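Local coordinates for protein ketosynthase (Streptomyces sp. MSC090213JE08, PDB 6KXF) that probably catalyses the condensation of an acyl-carrier-protein-bound acyl chain with malonyl-ACP, releasing carbon dioxide and lengthening the chain as a 3-oxoacyl-ACP, at residues V109-G114 with T165-C170; T13-I18 with G236-E241; I18-T23 with S332-S337; R147-I152 with V161-V166; A213-V218 with G228-E233. All coordinates share one frame; numbering follows the deposited sequence.

Contact 1 (V109-G114 with T165-C170); sequences VGTTDG and TVTTAC. With DYF ([(3~{R})-2,2-dimethyl-4-[[3-[2-[[(~{E})-oct-2-enoyl]amino]ethylamino]-3-oxidanylidene-propyl]amino]-3-oxidanyl-4-oxidanylidene-butyl] dihydrogen phosphate), chain D.
The carbonyl groups of Val-109 and Val-166 are the flat groups here. Val-166 N comes to the Val-109 carbonyl from above its plane, 36° out, and donates over 2.9 Å to Val-109 O; the same oxygen takes a C-H from Thr-165 CA. One step on, Thr-111 N reaches Val-166 O at 3.0 Å, now tilted 24° from that carbonyl plane. Alongside, the Thr-111 and Thr-165 methyls touch, CG2 to CG2 4.0 Å, the two side chains crossing at a slant. These parallel bridges join the ends of strands 105-110 and 161-166 in the central sheet of the thiolase fold, and from there both chains run as loops toward the active site. Thr-111 OG1 stands anti to the backbone N (chi1 -160°), which places it to accept from Gly-114 N in an ST motif and to bond Ala-197 O. Water 1 donates to Thr-111 O at 2.9 Å and accepts weakly from Ala-169 N. Thr-112 OG1 lies against the Ala-169 backbone, 3.1 Å from Ala-169 C, while its methyl CG2 lies 3.7 Å from DYF C30 on the acyl tail. Cys-170, at the position of the nucleophilic cysteine in KAS I/II enzymes, is covalently joined to the ligand, SG to DYF C26 1.9 Å.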
# COMPACT_ATOMS: atom_id res chain seq x y z
N VAL A 109 -1.76 -6.35 -7.46
CA VAL A 109 -0.68 -5.54 -7.89
C VAL A 109 -0.22 -4.63 -6.75
O VAL A 109 -1.03 -3.91 -6.12
CB VAL A 109 -1.10 -4.69 -9.10
CG1 VAL A 109 0.09 -3.85 -9.57
CG2 VAL A 109 -1.69 -5.54 -10.21
N GLY A 110 1.09 -4.62 -6.50
CA GLY A 110 1.68 -3.78 -5.47
C GLY A 110 2.11 -2.46 -6.04
O GLY A 110 2.55 -2.40 -7.19
N THR A 111 1.96 -1.38 -5.28
CA THR A 111 2.48 -0.08 -5.74
C THR A 111 2.88 0.75 -4.53
O THR A 111 2.35 0.55 -3.47
CB THR A 111 1.49 0.67 -6.64
OG1 THR A 111 2.14 1.66 -7.43
CG2 THR A 111 0.42 1.41 -5.86
N THR A 112 3.86 1.64 -4.75
CA THR A 112 4.29 2.65 -3.83
C THR A 112 3.63 4.00 -4.14
O THR A 112 3.11 4.60 -3.25
CB THR A 112 5.82 2.85 -3.90
OG1 THR A 112 6.45 1.63 -3.53
CG2 THR A 112 6.32 3.95 -2.99
N ASP A 113 3.77 4.47 -5.39
CA ASP A 113 3.44 5.83 -5.81
C ASP A 113 2.23 5.85 -6.76
O ASP A 113 1.71 6.90 -7.01
CB ASP A 113 4.64 6.50 -6.51
CG ASP A 113 5.80 6.80 -5.56
OD1 ASP A 113 5.52 7.27 -4.44
OD2 ASP A 113 6.99 6.50 -5.92
N GLY A 114 1.83 4.70 -7.31
CA GLY A 114 0.76 4.69 -8.34
C GLY A 114 0.97 5.76 -9.40
O GLY A 114 2.10 5.96 -9.88
N THR A 165 -5.20 -3.85 -5.15
CA THR A 165 -3.95 -3.14 -5.19
C THR A 165 -3.41 -3.03 -3.76
O THR A 165 -4.06 -2.42 -2.87
CB THR A 165 -4.09 -1.76 -5.82
OG1 THR A 165 -4.59 -1.96 -7.14
CG2 THR A 165 -2.78 -1.02 -5.82
N VAL A 166 -2.25 -3.65 -3.51
CA VAL A 166 -1.61 -3.64 -2.21
C VAL A 166 -0.62 -2.49 -2.18
O VAL A 166 0.35 -2.48 -2.96
CB VAL A 166 -0.89 -4.96 -1.90
CG1 VAL A 166 -0.17 -4.89 -0.55
CG2 VAL A 166 -1.85 -6.14 -1.93
N THR A 167 -0.83 -1.58 -1.23
CA THR A 167 -0.13 -0.33 -1.11
C THR A 167 0.76 -0.37 0.14
O THR A 167 0.64 0.48 1.05
CB THR A 167 -1.10 0.86 -1.12
OG1 THR A 167 -1.95 0.86 0.03
CG2 THR A 167 -2.00 0.86 -2.34
N THR A 168 1.65 -1.39 0.17
CA THR A 168 2.69 -1.53 1.22
C THR A 168 4.05 -1.15 0.63
O THR A 168 5.08 -1.67 1.04
CB THR A 168 2.72 -2.93 1.81
OG1 THR A 168 2.96 -3.89 0.76
CG2 THR A 168 1.44 -3.28 2.54
N ALA A 169 4.02 -0.21 -0.33
CA ALA A 169 5.16 0.55 -0.80
C ALA A 169 6.27 -0.40 -1.26
O ALA A 169 6.06 -1.23 -2.13
CB ALA A 169 5.57 1.52 0.28
N CYS A 170 7.46 -0.32 -0.66
CA CYS A 170 8.62 -0.94 -1.21
C CYS A 170 8.64 -2.45 -0.94
O CYS A 170 9.48 -3.10 -1.46
CB CYS A 170 9.85 -0.20 -0.70
SG CYS A 170 9.89 1.45 -1.42
C29 DYF D . 8.57 6.09 -0.26
C26 DYF D . 10.70 2.78 -0.27
C25 DYF D . 11.66 2.70 0.66
O13 DYF D . 17.61 5.54 5.23
C21 DYF D . 12.74 0.52 3.34
C17 DYF D . 16.04 2.06 3.44
O11 DYF D . 15.81 6.29 8.20
N22 DYF D . 12.53 0.49 2.01
C10 DYF D . 16.87 6.56 7.29
N19 DYF D . 14.97 1.24 3.92
C30 DYF D . 7.03 6.19 -0.11
C31 DYF D . 6.41 7.57 -0.36
N14 DYF D . 15.53 4.91 5.90
C28 DYF D . 9.05 4.70 0.19
C27 DYF D . 10.07 4.10 -0.75
C23 DYF D . 12.27 1.30 0.93
C20 DYF D . 14.28 0.19 3.20
C16 DYF D . 16.42 3.04 4.53
C15 DYF D . 15.33 4.06 4.74
C12 DYF D . 16.75 5.65 6.05
C01 DYF D . 15.42 8.39 6.24
C02 DYF D . 16.74 8.08 6.99
C03 DYF D . 17.93 8.63 6.18
C04 DYF D . 16.74 8.79 8.37
O05 DYF D . 17.97 8.53 9.01
P06 DYF D . 18.10 7.63 10.40
O07 DYF D . 18.26 8.60 11.56
O08 DYF D . 19.40 6.85 10.25
O09 DYF D . 16.84 6.89 10.79
O18 DYF D . 16.57 2.02 2.35
O24 DYF D . 12.54 0.47 0.09
O HOH W 1 2.18 2.13 -1.05

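Contact 2 (T13-I18 with G236-E241); sequences TGFGVI and GILVLE
The Glu-241 side chain crosses that of Thr-13 at about a right angle. Its CB lies 3.9 Å from Thr-13 OG1; CG, anti to the backbone N (chi1 -175°), continues an extended chain that carries CD past the threonine methyl. At the tip, OE1 accepts from Thr-13 OG1 at 2.8 Å, met nearly along its C-O axis, and also forms a salt bridge with Arg-249, whereas OE2 is held by Ser-245. The carboxylate is gripped at both oxygens, which should fix its rotation. Thr-13 OG1 also brushes Val-239 CG1 at 3.3 Å. The other valine methyl, CG2, rests 4.0 Å from Gly-14 CA; Gly-14 N is buried without a partner in the model. Phe-15 and Leu-238 cross on the opposite face of the sheet, CE1 to CD2 4.0 Å. The backbones are antiparallel, 170° between axes, and Gly-16 and Ile-237 form a hydrogen-bonded pair, Gly-16 N to Ile-237 O and Ile-237 N to Gly-16 O, both 2.9 Å. Strand 191-198 flanks strand 234-242 on its far edge; helix 77-92 packs on the face bearing Ile-237 and Val-239, and helix 341-355 on the face of Phe-15 and Leu-238, sandwiching the sheet as in the thiolase fold.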
# COMPACT_ATOMS: atom_id res chain seq x y z
N THR A 13 4.03 -20.20 -13.63
CA THR A 13 3.96 -20.67 -15.01
C THR A 13 4.22 -19.56 -16.02
O THR A 13 4.27 -19.83 -17.22
CB THR A 13 2.60 -21.31 -15.26
OG1 THR A 13 1.56 -20.42 -14.88
CG2 THR A 13 2.45 -22.59 -14.47
N GLY A 14 4.30 -18.31 -15.54
CA GLY A 14 4.44 -17.14 -16.43
C GLY A 14 5.11 -15.95 -15.75
O GLY A 14 4.79 -15.60 -14.61
N PHE A 15 6.04 -15.30 -16.46
CA PHE A 15 6.66 -14.06 -16.04
C PHE A 15 6.44 -12.99 -17.12
O PHE A 15 6.74 -13.20 -18.31
CB PHE A 15 8.17 -14.27 -15.79
CG PHE A 15 8.59 -15.26 -14.72
CD1 PHE A 15 7.88 -15.42 -13.54
CD2 PHE A 15 9.73 -16.02 -14.88
CE1 PHE A 15 8.30 -16.31 -12.56
CE2 PHE A 15 10.15 -16.92 -13.90
CZ PHE A 15 9.43 -17.07 -12.74
N GLY A 16 5.90 -11.84 -16.70
CA GLY A 16 5.80 -10.61 -17.46
C GLY A 16 6.73 -9.57 -16.87
O GLY A 16 6.63 -9.25 -15.66
N VAL A 17 7.65 -9.06 -17.68
CA VAL A 17 8.71 -8.17 -17.20
C VAL A 17 8.78 -6.94 -18.09
O VAL A 17 8.99 -7.08 -19.35
CB VAL A 17 10.08 -8.86 -17.20
CG1 VAL A 17 11.16 -7.88 -16.78
CG2 VAL A 17 10.10 -10.09 -16.32
N ILE A 18 8.60 -5.77 -17.46
CA ILE A 18 8.96 -4.46 -18.05
C ILE A 18 9.96 -3.81 -17.09
O ILE A 18 9.57 -3.37 -15.99
CB ILE A 18 7.73 -3.58 -18.31
CG1 ILE A 18 6.82 -4.24 -19.36
CG2 ILE A 18 8.13 -2.17 -18.73
CD1 ILE A 18 5.47 -3.64 -19.45
N GLY A 236 6.59 -6.18 -12.79
CA GLY A 236 6.75 -7.59 -12.86
C GLY A 236 5.43 -8.22 -12.48
O GLY A 236 4.87 -7.84 -11.44
N ILE A 237 4.91 -9.11 -13.32
CA ILE A 237 3.70 -9.85 -12.99
C ILE A 237 4.03 -11.33 -13.12
O ILE A 237 4.69 -11.73 -14.08
CB ILE A 237 2.52 -9.42 -13.89
CG1 ILE A 237 2.17 -7.94 -13.75
CG2 ILE A 237 1.34 -10.33 -13.69
CD1 ILE A 237 1.55 -7.49 -12.41
N LEU A 238 3.66 -12.10 -12.10
CA LEU A 238 3.87 -13.50 -12.04
C LEU A 238 2.52 -14.23 -12.15
O LEU A 238 1.56 -13.83 -11.48
CB LEU A 238 4.55 -13.84 -10.70
CG LEU A 238 5.96 -13.30 -10.49
CD1 LEU A 238 5.93 -11.85 -10.03
CD2 LEU A 238 6.75 -14.16 -9.50
N VAL A 239 2.46 -15.31 -12.96
CA VAL A 239 1.31 -16.22 -12.96
C VAL A 239 1.56 -17.30 -11.92
O VAL A 239 2.48 -18.13 -12.06
CB VAL A 239 0.99 -16.83 -14.35
CG1 VAL A 239 -0.24 -17.74 -14.32
CG2 VAL A 239 0.80 -15.75 -15.39
N LEU A 240 0.75 -17.26 -10.86
CA LEU A 240 0.72 -18.30 -9.85
C LEU A 240 -0.44 -19.20 -10.21
O LEU A 240 -1.49 -18.68 -10.57
CB LEU A 240 0.52 -17.71 -8.44
CG LEU A 240 1.74 -17.11 -7.76
CD1 LEU A 240 2.18 -15.84 -8.47
CD2 LEU A 240 1.45 -16.83 -6.28
N GLU A 241 -0.24 -20.53 -10.10
CA GLU A 241 -1.19 -21.49 -10.61
C GLU A 241 -1.10 -22.75 -9.74
O GLU A 241 -0.02 -23.08 -9.29
CB GLU A 241 -0.85 -21.72 -12.08
CG GLU A 241 -1.83 -22.62 -12.81
CD GLU A 241 -1.67 -22.65 -14.32
OE1 GLU A 241 -0.75 -22.00 -14.86
OE2 GLU A 241 -2.48 -23.35 -14.97

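Contact 3 (I18-T23 with S332-S337); sequences ISSIGT and SMLGHS. With DYF ([(3~{R})-2,2-dimethyl-4-[[3-[2-[[(~{E})-oct-2-enoyl]amino]ethylamino]-3-oxidanylidene-propyl]amino]-3-oxidanyl-4-oxidanylidene-butyl] dihydrogen phosphate), chain D.
Apolar packing joins Ile-21 to Leu-334, whose side chains cross at about a right angle. The leucine offers one methyl, CD2, which lies 3.6 Å from Ile-21 CG1 and 4.1 Å from Ser-19 CB; CG1 of the isoleucine reaches it from its place between backbone N and carbonyl carbon (chi1 70°). Tyr-28 of helix 25-34 adds to this cluster.

Polar contact between the segments runs through solvent. Water 2 sits 3.1 Å from Ser-20 OG and 2.6 Å from Leu-334 O, linking the turn to the end of helix 331-334. Ser-19 OG stiffens the type I beta turn from Ser-19 to Gly-22: it accepts from Ile-21 N in an ST turn and donates 2.7 Å to Gly-22 O, on a lone pair in the carbonyl plane.

Beyond the helix, His-336 turns to the ligand. NE2 donates almost straight (175°) to DYF O24 at 2.7 Å, the oxygen lying at the ring edge, while ND1 is hydrogen-bonded to Met-338 N. Both ring nitrogens are engaged, which should hold the imidazole's rotation, and an N-H faces the amide carbonyl of the acyl group, consistent with the histidine that polarises a substrate carbonyl in KAS I/II enzymes.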
# COMPACT_ATOMS: atom_id res chain seq x y z
N ILE A 18 8.60 -5.77 -17.46
CA ILE A 18 8.96 -4.46 -18.05
C ILE A 18 9.96 -3.81 -17.09
O ILE A 18 9.57 -3.37 -15.99
CB ILE A 18 7.73 -3.58 -18.31
CG1 ILE A 18 6.82 -4.24 -19.36
CG2 ILE A 18 8.13 -2.17 -18.73
CD1 ILE A 18 5.47 -3.64 -19.45
N SER A 19 11.24 -3.77 -17.48
CA SER A 19 12.30 -3.29 -16.60
C SER A 19 13.29 -2.39 -17.35
O SER A 19 13.28 -2.33 -18.57
CB SER A 19 13.04 -4.43 -15.94
OG SER A 19 13.97 -5.04 -16.84
N SER A 20 14.16 -1.75 -16.57
CA SER A 20 15.23 -0.87 -17.06
C SER A 20 16.38 -1.66 -17.71
O SER A 20 17.28 -1.06 -18.30
CB SER A 20 15.74 0.01 -15.92
OG SER A 20 16.33 -0.78 -14.90
N ILE A 21 16.40 -3.00 -17.56
CA ILE A 21 17.46 -3.81 -18.13
C ILE A 21 16.89 -4.85 -19.11
O ILE A 21 17.58 -5.80 -19.44
CB ILE A 21 18.31 -4.51 -17.05
CG1 ILE A 21 17.55 -5.61 -16.32
CG2 ILE A 21 18.92 -3.48 -16.12
CD1 ILE A 21 18.40 -6.53 -15.49
N GLY A 22 15.63 -4.68 -19.53
CA GLY A 22 15.00 -5.59 -20.51
C GLY A 22 13.49 -5.69 -20.37
O GLY A 22 12.95 -5.67 -19.25
N THR A 23 12.82 -5.85 -21.52
CA THR A 23 11.39 -6.13 -21.64
C THR A 23 11.21 -7.58 -22.09
O THR A 23 11.79 -7.99 -23.07
CB THR A 23 10.73 -5.09 -22.57
OG1 THR A 23 10.76 -3.91 -21.78
CG2 THR A 23 9.31 -5.41 -22.97
N SER A 332 21.20 -3.28 -7.47
CA SER A 332 22.49 -2.81 -8.05
C SER A 332 22.35 -2.56 -9.57
O SER A 332 22.94 -1.64 -10.13
CB SER A 332 23.62 -3.77 -7.76
OG SER A 332 23.43 -5.03 -8.40
N MET A 333 21.53 -3.40 -10.23
CA MET A 333 21.31 -3.33 -11.68
C MET A 333 20.07 -2.48 -12.00
O MET A 333 20.11 -1.66 -12.87
CB MET A 333 21.12 -4.73 -12.26
CG MET A 333 22.38 -5.57 -12.21
SD MET A 333 22.10 -7.26 -12.78
CE MET A 333 21.60 -8.00 -11.21
N LEU A 334 18.95 -2.70 -11.29
CA LEU A 334 17.62 -2.11 -11.65
C LEU A 334 17.42 -0.71 -11.07
O LEU A 334 16.49 -0.02 -11.47
CB LEU A 334 16.51 -3.01 -11.08
CG LEU A 334 16.33 -4.35 -11.80
CD1 LEU A 334 15.13 -5.10 -11.24
CD2 LEU A 334 16.20 -4.12 -13.30
N GLY A 335 18.21 -0.33 -10.07
CA GLY A 335 17.80 0.74 -9.18
C GLY A 335 16.61 0.32 -8.36
O GLY A 335 16.27 -0.88 -8.30
N HIS A 336 15.94 1.28 -7.72
CA HIS A 336 14.83 0.94 -6.82
C HIS A 336 13.51 1.16 -7.57
O HIS A 336 13.05 2.28 -7.73
CB HIS A 336 14.91 1.74 -5.51
CG HIS A 336 14.04 1.22 -4.41
ND1 HIS A 336 12.94 0.44 -4.63
CD2 HIS A 336 14.08 1.43 -3.08
CE1 HIS A 336 12.37 0.11 -3.50
NE2 HIS A 336 13.05 0.73 -2.51
N SER A 337 12.91 0.07 -8.05
CA SER A 337 11.62 0.16 -8.77
C SER A 337 10.40 0.14 -7.82
O SER A 337 9.29 -0.06 -8.22
CB SER A 337 11.53 -0.92 -9.82
OG SER A 337 11.74 -2.20 -9.28
C29 DYF D . 8.57 6.09 -0.26
C26 DYF D . 10.70 2.78 -0.27
C25 DYF D . 11.66 2.70 0.66
O13 DYF D . 17.61 5.54 5.23
C21 DYF D . 12.74 0.52 3.34
C17 DYF D . 16.04 2.06 3.44
O11 DYF D . 15.81 6.29 8.20
N22 DYF D . 12.53 0.49 2.01
C10 DYF D . 16.87 6.56 7.29
N19 DYF D . 14.97 1.24 3.92
C30 DYF D . 7.03 6.19 -0.11
C31 DYF D . 6.41 7.57 -0.36
N14 DYF D . 15.53 4.91 5.90
C28 DYF D . 9.05 4.70 0.19
C27 DYF D . 10.07 4.10 -0.75
C23 DYF D . 12.27 1.30 0.93
C20 DYF D . 14.28 0.19 3.20
C16 DYF D . 16.42 3.04 4.53
C15 DYF D . 15.33 4.06 4.74
C12 DYF D . 16.75 5.65 6.05
C01 DYF D . 15.42 8.39 6.24
C02 DYF D . 16.74 8.08 6.99
C03 DYF D . 17.93 8.63 6.18
C04 DYF D . 16.74 8.79 8.37
O05 DYF D . 17.97 8.53 9.01
P06 DYF D . 18.10 7.63 10.40
O07 DYF D . 18.26 8.60 11.56
O08 DYF D . 19.40 6.85 10.25
O09 DYF D . 16.84 6.89 10.79
O18 DYF D . 16.57 2.02 2.35
O24 DYF D . 12.54 0.47 0.09
O HOH W 2 14.37 0.37 -12.85

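Contact 4 (R147-I152 with V161-V166); sequences RLSTVI and VEATTV
Ser-149 reaches out of its helix over the backbone of the strand, its OG only 3.3 Å from the carbonyl carbon of Ala-163. With chi1 at 54° the hydroxyl lies between its own backbone N and carbonyl carbon, and from there Ser-149 OG comes 2.9 Å from Thr-165 OG1, a probable hydrogen bond, since its single proton also has Gly-146 O, just before the helix, within reach. Thr-165 OG1 in turn bonds Ala-145 O, so the two hydroxyls and the carbonyls just before the helix make a small buried polar network. Water 3 extends it, lying 3.0 Å from Ser-149 OG and donating to Ala-163 O at 2.6 Å.

Ala-163 CB meets the Thr-150 methyl, CG2, at 3.9 Å, and Leu-148 CB lies 4.1 Å from Thr-165 OG1. Thr-150 sends its OG1 to Asp-363 O of the neighbouring ketosynthase chain.

The axes of 147-152 and 161-166 have 149° between their directions, and helix 147-156 belongs to the crossover that brings the chain from strand 105-110 to its parallel neighbour 161-166. Ile-152 of the helix packs on Val-109 of strand 105-110 and on Ala-86 of helix 77-92, Val-166 leans on Tyr-175 of helix 172-185, and Glu-162 pairs with Arg-190 of the neighbouring chain.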
# COMPACT_ATOMS: atom_id res chain seq x y z
N ARG A 147 -7.22 1.20 -9.33
CA ARG A 147 -7.30 1.10 -10.81
C ARG A 147 -6.17 0.22 -11.39
O ARG A 147 -6.36 -0.43 -12.41
CB ARG A 147 -7.27 2.52 -11.39
CG ARG A 147 -7.42 2.59 -12.91
CD ARG A 147 -7.63 4.02 -13.37
NE ARG A 147 -8.96 4.49 -13.00
CZ ARG A 147 -9.94 4.70 -13.88
NH1 ARG A 147 -9.67 4.76 -15.18
NH2 ARG A 147 -11.17 4.88 -13.45
N LEU A 148 -5.01 0.16 -10.71
CA LEU A 148 -3.86 -0.58 -11.23
C LEU A 148 -4.20 -2.06 -11.34
O LEU A 148 -3.65 -2.69 -12.22
CB LEU A 148 -2.61 -0.42 -10.36
CG LEU A 148 -2.07 1.01 -10.22
CD1 LEU A 148 -0.88 1.03 -9.27
CD2 LEU A 148 -1.69 1.61 -11.56
N SER A 149 -5.07 -2.60 -10.47
CA SER A 149 -5.42 -4.01 -10.57
C SER A 149 -6.72 -4.23 -11.38
O SER A 149 -6.82 -5.19 -12.14
CB SER A 149 -5.47 -4.63 -9.17
OG SER A 149 -6.35 -3.88 -8.32
N THR A 150 -7.72 -3.33 -11.27
CA THR A 150 -8.99 -3.52 -12.00
C THR A 150 -8.74 -3.42 -13.52
O THR A 150 -9.37 -4.13 -14.29
CB THR A 150 -10.09 -2.57 -11.54
OG1 THR A 150 -9.65 -1.23 -11.73
CG2 THR A 150 -10.46 -2.74 -10.09
N VAL A 151 -7.81 -2.58 -13.97
CA VAL A 151 -7.61 -2.44 -15.44
C VAL A 151 -7.06 -3.74 -16.05
O VAL A 151 -7.35 -4.03 -17.21
CB VAL A 151 -6.76 -1.23 -15.86
CG1 VAL A 151 -7.51 0.07 -15.69
CG2 VAL A 151 -5.40 -1.22 -15.16
N ILE A 152 -6.30 -4.53 -15.28
CA ILE A 152 -5.83 -5.79 -15.76
C ILE A 152 -7.04 -6.68 -16.06
O ILE A 152 -7.11 -7.30 -17.17
CB ILE A 152 -4.83 -6.44 -14.80
CG1 ILE A 152 -3.63 -5.51 -14.60
CG2 ILE A 152 -4.41 -7.81 -15.29
CD1 ILE A 152 -2.67 -6.06 -13.58
N VAL A 161 -13.04 -11.72 -10.71
CA VAL A 161 -11.74 -11.44 -10.19
C VAL A 161 -11.88 -10.59 -8.94
O VAL A 161 -12.66 -9.65 -8.90
CB VAL A 161 -10.91 -10.72 -11.27
CG1 VAL A 161 -9.65 -10.09 -10.72
CG2 VAL A 161 -10.56 -11.69 -12.39
N GLU A 162 -11.09 -10.94 -7.94
CA GLU A 162 -10.79 -10.07 -6.82
C GLU A 162 -9.54 -9.27 -7.20
O GLU A 162 -8.44 -9.86 -7.29
CB GLU A 162 -10.61 -10.93 -5.55
CG GLU A 162 -10.06 -10.15 -4.37
CD GLU A 162 -9.75 -10.99 -3.13
OE1 GLU A 162 -9.70 -12.26 -3.26
OE2 GLU A 162 -9.51 -10.38 -2.06
N ALA A 163 -9.73 -7.98 -7.47
CA ALA A 163 -8.69 -7.11 -7.95
C ALA A 163 -8.28 -6.17 -6.83
O ALA A 163 -8.97 -5.14 -6.55
CB ALA A 163 -9.16 -6.35 -9.17
N THR A 164 -7.17 -6.53 -6.18
CA THR A 164 -6.64 -5.79 -5.02
C THR A 164 -5.28 -5.16 -5.36
O THR A 164 -4.31 -5.86 -5.78
CB THR A 164 -6.49 -6.71 -3.80
OG1 THR A 164 -7.71 -7.42 -3.61
CG2 THR A 164 -6.09 -5.95 -2.56
N THR A 165 -5.20 -3.85 -5.15
CA THR A 165 -3.95 -3.14 -5.19
C THR A 165 -3.41 -3.03 -3.76
O THR A 165 -4.06 -2.42 -2.87
CB THR A 165 -4.09 -1.76 -5.82
OG1 THR A 165 -4.59 -1.96 -7.14
CG2 THR A 165 -2.78 -1.02 -5.82
N VAL A 166 -2.25 -3.65 -3.51
CA VAL A 166 -1.61 -3.64 -2.21
C VAL A 166 -0.62 -2.49 -2.18
O VAL A 166 0.35 -2.48 -2.96
CB VAL A 166 -0.89 -4.96 -1.90
CG1 VAL A 166 -0.17 -4.89 -0.55
CG2 VAL A 166 -1.85 -6.14 -1.93
O HOH W 3 -8.61 -2.58 -6.81

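Contact 5 (A213-V218 with G228-E233); sequences ALTPDV and GILTGE
Two backbone bonds make a single bridge between Leu-214 and Ile-229: Ile-229 N donates to Ala-213 O at 2.8 Å and Thr-215 N to Ile-229 O at 2.9 Å, the first nearly straight at 169°. Gly-228, without a side chain, lies close against this backbone, its CA 3.3 Å from Ala-213 O.

On one flank Leu-214 bends its CD1 back to Ile-229, 3.6 Å from the carbonyl O and 4.1 Å from CG1. On the other, Thr-215 and Leu-230 cross at a slant, with the threonine CG2 3.6 Å from the leucine CD2. The polar branch of the same threonine leads the other way: OG1, anti to the backbone N (chi1 -176°), accepts from Asp-217 N in an ST turn and gives its proton to Val-218 O at 2.7 Å, coming from above that carbonyl's plane (50° out of it). Asp-217 OD1 takes Val-218 N on its anti lone pair, tightening the same turn. Phe-208 of helix 202-210 packs on Ala-213 and Ile-229, and the side chain of Ala-213 is about 5 Å from the bound DYF at the nearest atoms.

Neither segment has regular helix or strand. The hydrogen bonds that cross between them are backbone only, the side chains meeting across are apolar, and the hydroxyl and carboxylate bonds shape the turn 215-218 from within.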
# COMPACT_ATOMS: atom_id res chain seq x y z
N ALA A 213 19.39 10.13 0.38
CA ALA A 213 19.48 8.70 0.08
C ALA A 213 19.51 8.43 -1.43
O ALA A 213 19.31 7.33 -1.87
CB ALA A 213 18.31 7.99 0.74
N LEU A 214 19.78 9.46 -2.22
CA LEU A 214 19.93 9.38 -3.66
C LEU A 214 21.43 9.41 -3.97
O LEU A 214 22.09 10.34 -3.62
CB LEU A 214 19.20 10.59 -4.22
CG LEU A 214 18.73 10.56 -5.66
CD1 LEU A 214 17.76 9.42 -5.90
CD2 LEU A 214 18.07 11.89 -5.97
N THR A 215 21.98 8.35 -4.57
CA THR A 215 23.39 8.31 -4.95
C THR A 215 23.71 9.46 -5.91
O THR A 215 22.95 9.78 -6.82
CB THR A 215 23.80 6.96 -5.55
OG1 THR A 215 25.21 6.94 -5.80
CG2 THR A 215 23.09 6.62 -6.85
N PRO A 216 24.89 10.10 -5.79
CA PRO A 216 25.36 11.00 -6.84
C PRO A 216 25.87 10.26 -8.09
O PRO A 216 26.10 10.91 -9.09
CB PRO A 216 26.51 11.76 -6.16
CG PRO A 216 27.08 10.73 -5.19
CD PRO A 216 25.85 9.99 -4.67
N ASP A 217 26.08 8.93 -8.04
CA ASP A 217 26.65 8.24 -9.19
C ASP A 217 25.90 6.92 -9.46
O ASP A 217 24.98 6.90 -10.23
CB ASP A 217 28.17 8.04 -9.09
CG ASP A 217 28.74 7.70 -7.71
OD1 ASP A 217 28.26 6.76 -7.06
OD2 ASP A 217 29.68 8.39 -7.31
N VAL A 218 26.34 5.82 -8.83
CA VAL A 218 25.77 4.52 -9.06
C VAL A 218 25.34 3.93 -7.71
O VAL A 218 25.77 4.39 -6.63
CB VAL A 218 26.76 3.61 -9.82
CG1 VAL A 218 27.15 4.24 -11.16
CG2 VAL A 218 28.00 3.33 -9.00
N GLY A 228 23.47 5.47 -1.48
CA GLY A 228 22.00 5.41 -1.67
C GLY A 228 21.58 4.87 -3.03
O GLY A 228 22.38 4.25 -3.76
N ILE A 229 20.31 5.16 -3.39
CA ILE A 229 19.53 4.54 -4.48
C ILE A 229 19.61 5.40 -5.75
O ILE A 229 19.95 6.60 -5.72
CB ILE A 229 18.04 4.39 -4.07
CG1 ILE A 229 17.26 5.71 -4.20
CG2 ILE A 229 17.92 3.85 -2.67
CD1 ILE A 229 15.75 5.57 -4.22
N LEU A 230 19.18 4.79 -6.86
CA LEU A 230 18.61 5.54 -7.96
C LEU A 230 17.15 5.11 -7.99
O LEU A 230 16.87 3.99 -7.60
CB LEU A 230 19.28 5.20 -9.29
CG LEU A 230 20.72 5.64 -9.47
CD1 LEU A 230 21.35 4.93 -10.64
CD2 LEU A 230 20.83 7.14 -9.63
N THR A 231 16.26 6.02 -8.38
CA THR A 231 14.85 5.68 -8.55
C THR A 231 14.69 4.87 -9.84
O THR A 231 15.41 5.06 -10.82
CB THR A 231 13.96 6.92 -8.52
OG1 THR A 231 14.25 7.74 -9.65
CG2 THR A 231 14.08 7.72 -7.24
N GLY A 232 13.75 3.92 -9.79
CA GLY A 232 13.46 3.05 -10.88
C GLY A 232 11.96 2.93 -11.09
O GLY A 232 11.18 3.60 -10.45
N GLU A 233 11.59 2.06 -12.02
CA GLU A 233 10.24 1.80 -12.41
C GLU A 233 10.14 0.48 -13.19
O GLU A 233 11.13 -0.18 -13.48
CB GLU A 233 9.74 2.93 -13.29
CG GLU A 233 10.46 3.06 -14.63
CD GLU A 233 9.85 4.08 -15.59
OE1 GLU A 233 8.93 4.83 -15.20
OE2 GLU A 233 10.27 4.11 -16.77

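In the fold
Contacts 1 and 3 meet at the acyl-amide part of DYF, the first through the covalently bound Cys-170 and the second through His-336: Cys-170 SG and His-336 NE2 lie 3.4 Å apart, although the contact centres are about 17 Å distant. His-301, Thr-303, Thr-305 and Thr-270 also hydrogen-bond DYF. Contact 5 reaches the same site through two probable backbone hydrogen bonds to contact 3, Leu-230 O to His-336 N at 2.9 Å and Gly-232 N to His-336 O at 2.7 Å. Contact 4 backs contact 1 on the shared strand 161-166, with Ile-152 CD1 3.5 Å from Val-109 CG2. Contact 2 shares Ile-18 with contact 3 and lies in the same sheet as contacts 1 and 4, its centre about 17 Å from that of contact 1.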